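Local coordinates for endonuclease MutS2 (Deinococcus radiodurans, PDB 4OD6), which is a MutS-family endonuclease, represented by its Smr domain, and probably also senses collided ribosomes and splits them into subunits, at residues A[61-64]-A[70-73]. Residues are numbered along the deposited sequence; the frame is centred on the assembly and turned at random.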
ATOM      1  N   TYR A  61      -8.728   4.562   0.561  1.00  8.20           N
ATOM      2  CA  TYR A  61      -8.398   4.927  -0.810  1.00  7.88           C
ATOM      3  C   TYR A  61      -8.339   3.689  -1.711  1.00  7.91           C
ATOM      4  O   TYR A  61      -8.806   3.714  -2.847  1.00  8.42           O
ATOM      5  CB  TYR A  61      -7.059   5.693  -0.861  1.00  7.99           C
ATOM      6  CG  TYR A  61      -6.454   5.751  -2.251  1.00  7.81           C
ATOM      7  CD1 TYR A  61      -6.844   6.720  -3.160  1.00  8.68           C
ATOM      8  CD2 TYR A  61      -5.552   4.784  -2.669  1.00  8.35           C
ATOM      9  CE1 TYR A  61      -6.319   6.753  -4.435  1.00  8.26           C
ATOM     10  CE2 TYR A  61      -5.020   4.808  -3.940  1.00  7.87           C
ATOM     11  CZ  TYR A  61      -5.408   5.793  -4.820  1.00  8.40           C
ATOM     12  OH  TYR A  61      -4.882   5.820  -6.088  1.00 10.05           O
ATOM     13  N   LEU A  62      -7.736   2.622  -1.202  1.00  8.17           N
ATOM     14  CA  LEU A  62      -7.434   1.442  -2.022  1.00  8.09           C
ATOM     15  C   LEU A  62      -8.841   0.841  -2.512  1.00  9.01           C
ATOM     16  O   LEU A  62      -8.833   0.141  -3.551  1.00  9.36           O
ATOM     17  CB  LEU A  62      -6.735   0.389  -1.225  1.00  7.93           C
ATOM     18  CG  LEU A  62      -5.245   0.658  -1.096  1.00  6.95           C
ATOM     19  CD1 LEU A  62      -4.587  -0.186  -0.016  1.00  6.90           C
ATOM     20  CD2 LEU A  62      -4.581   0.494  -2.451  1.00  6.79           C
ATOM     21  N   LYS A  63     -10.007   0.935  -1.778  0.60  8.95           N
ATOM     22  CA  LYS A  63     -11.247   0.270  -2.080  0.60 11.07           C
ATOM     23  C   LYS A  63     -11.704   0.721  -3.427  0.60 10.21           C
ATOM     24  O   LYS A  63     -12.546   0.148  -4.066  0.60 10.75           O
ATOM     25  CB  LYS A  63     -12.336   0.607  -1.028  0.60 14.58           C
ATOM     26  CG  LYS A  63     -12.134   0.078   0.404  0.60 18.48           C
ATOM     27  CD  LYS A  63     -12.491   1.055   1.535  0.60 21.31           C
ATOM     28  CE  LYS A  63     -12.227   0.524   2.970  0.60 20.81           C
ATOM     29  NZ  LYS A  63     -12.319   1.501   4.128  0.60 18.02           N
ATOM     30  N   THR A  64     -11.259   1.916  -3.843  1.00 10.07           N
ATOM     31  CA  THR A  64     -11.701   2.439  -5.183  1.00 11.75           C
ATOM     32  C   THR A  64     -10.628   2.731  -6.266  1.00  9.39           C
ATOM     33  O   THR A  64     -10.930   3.241  -7.340  1.00  9.81           O
ATOM     34  CB  THR A  64     -12.586   3.709  -5.078  1.00 14.26           C
ATOM     35  OG1 THR A  64     -11.849   4.763  -4.442  1.00 15.05           O
ATOM     36  CG2 THR A  64     -13.872   3.421  -4.312  1.00 14.83           C
ATOM     37  N   SER A  70      -7.013  -6.498  -5.151  1.00  8.08           N
ATOM     38  CA  SER A  70      -7.368  -6.710  -3.748  1.00  8.45           C
ATOM     39  C   SER A  70      -6.260  -6.177  -2.856  1.00  8.08           C
ATOM     40  O   SER A  70      -5.222  -5.846  -3.321  1.00  7.10           O
ATOM     41  CB  SER A  70      -7.633  -8.193  -3.467  1.00 10.14           C
ATOM     42  OG  SER A  70      -6.476  -8.937  -3.638  1.00 11.31           O
ATOM     43  N   PHE A  71      -6.532  -6.061  -1.579  1.00  7.58           N
ATOM     44  CA  PHE A  71      -5.549  -5.654  -0.575  1.00  8.63           C
ATOM     45  C   PHE A  71      -5.890  -6.264   0.777  1.00  9.38           C
ATOM     46  O   PHE A  71      -7.039  -6.612   1.041  1.00 10.43           O
ATOM     47  CB  PHE A  71      -5.496  -4.129  -0.501  1.00  8.47           C
ATOM     48  CG  PHE A  71      -6.773  -3.484  -0.084  1.00 10.23           C
ATOM     49  CD1 PHE A  71      -7.736  -3.140  -1.011  1.00 11.00           C
ATOM     50  CD2 PHE A  71      -7.012  -3.207   1.227  1.00 11.23           C
ATOM     51  CE1 PHE A  71      -8.917  -2.559  -0.614  1.00 12.55           C
ATOM     52  CE2 PHE A  71      -8.180  -2.617   1.602  1.00 12.87           C
ATOM     53  CZ  PHE A  71      -9.106  -2.282   0.688  1.00 13.49           C
ATOM     54  N   HIS A  72      -4.879  -6.427   1.621  1.00 10.31           N
ATOM     55  CA  HIS A  72      -5.031  -6.996   2.944  1.00 12.01           C
ATOM     56  C   HIS A  72      -3.793  -6.732   3.784  1.00 11.14           C
ATOM     57  O   HIS A  72      -2.771  -6.357   3.285  1.00  9.81           O
ATOM     58  CB  HIS A  72      -5.291  -8.497   2.873  1.00 14.41           C
ATOM     59  CG  HIS A  72      -4.279  -9.245   2.089  1.00 16.87           C
ATOM     60  ND1 HIS A  72      -3.043  -9.600   2.584  1.00 17.42           N
ATOM     61  CD2 HIS A  72      -4.310  -9.679   0.815  1.00 17.92           C
ATOM     62  CE1 HIS A  72      -2.374 -10.239   1.649  1.00 19.09           C
ATOM     63  NE2 HIS A  72      -3.121 -10.300   0.566  1.00 18.97           N
ATOM     64  N   ASP A  73      -3.919  -6.986   5.072  1.00 13.36           N
ATOM     65  CA  ASP A  73      -2.810  -6.881   6.010  1.00 16.02           C
ATOM     66  C   ASP A  73      -1.753  -7.872   5.636  1.00 15.24           C
ATOM     67  O   ASP A  73      -2.020  -8.917   5.123  1.00 16.75           O
ATOM     68  CB  ASP A  73      -3.257  -7.260   7.424  1.00 19.32           C
ATOM     69  CG  ASP A  73      -4.284  -6.350   7.985  1.00 23.46           C
ATOM     70  OD1 ASP A  73      -4.257  -5.196   7.732  1.00 23.97           O
ATOM     71  OD2 ASP A  73      -5.134  -6.813   8.772  1.00 27.04           O
TER
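Phe-71 meets Leu-62 and Lys-63 where the C-terminal end of helix 53-62 packs on the outermost strand, 68-73, of the four-stranded mixed sheet in this alpha/beta Smr domain. Followed outward, Phe-71 begins with CB, 4.1 Å from CD1 of Leu-62. With its CG set between the backbone N and the carbonyl carbon (chi1 62°), the ring turns one face to Leu-62 CB and brings CZ near Lys-63. Leu-62 CD1 lies 4.0 Å from Phe-71 CG and 4.1 Å from Phe-71 CD2. Farther along, Phe-71 CD1 and CE1 are each 3.7 Å from Leu-62 CB. Leu-62 CB stands over that face, 3.8 Å from the centroid of the Phe-71 ring and 18° off the normal, which is the evidence for a CH-pi contact. Phe-71 CE1 also lies 3.8 Å from the backbone N of Lys-63, which approaches the ring obliquely. No hydrogen bond joins the two segments, so the contact is carried by van der Waals and CH-pi packing. Leu-62 is buried, its side chain also touching Leu-28 and Ile-32 of helix 21-38, whereas Lys-63 is exposed. In the conformer given, one of two for Lys-63, its CG lies 3.8 Å from the outermost ring atom, Phe-71 CZ.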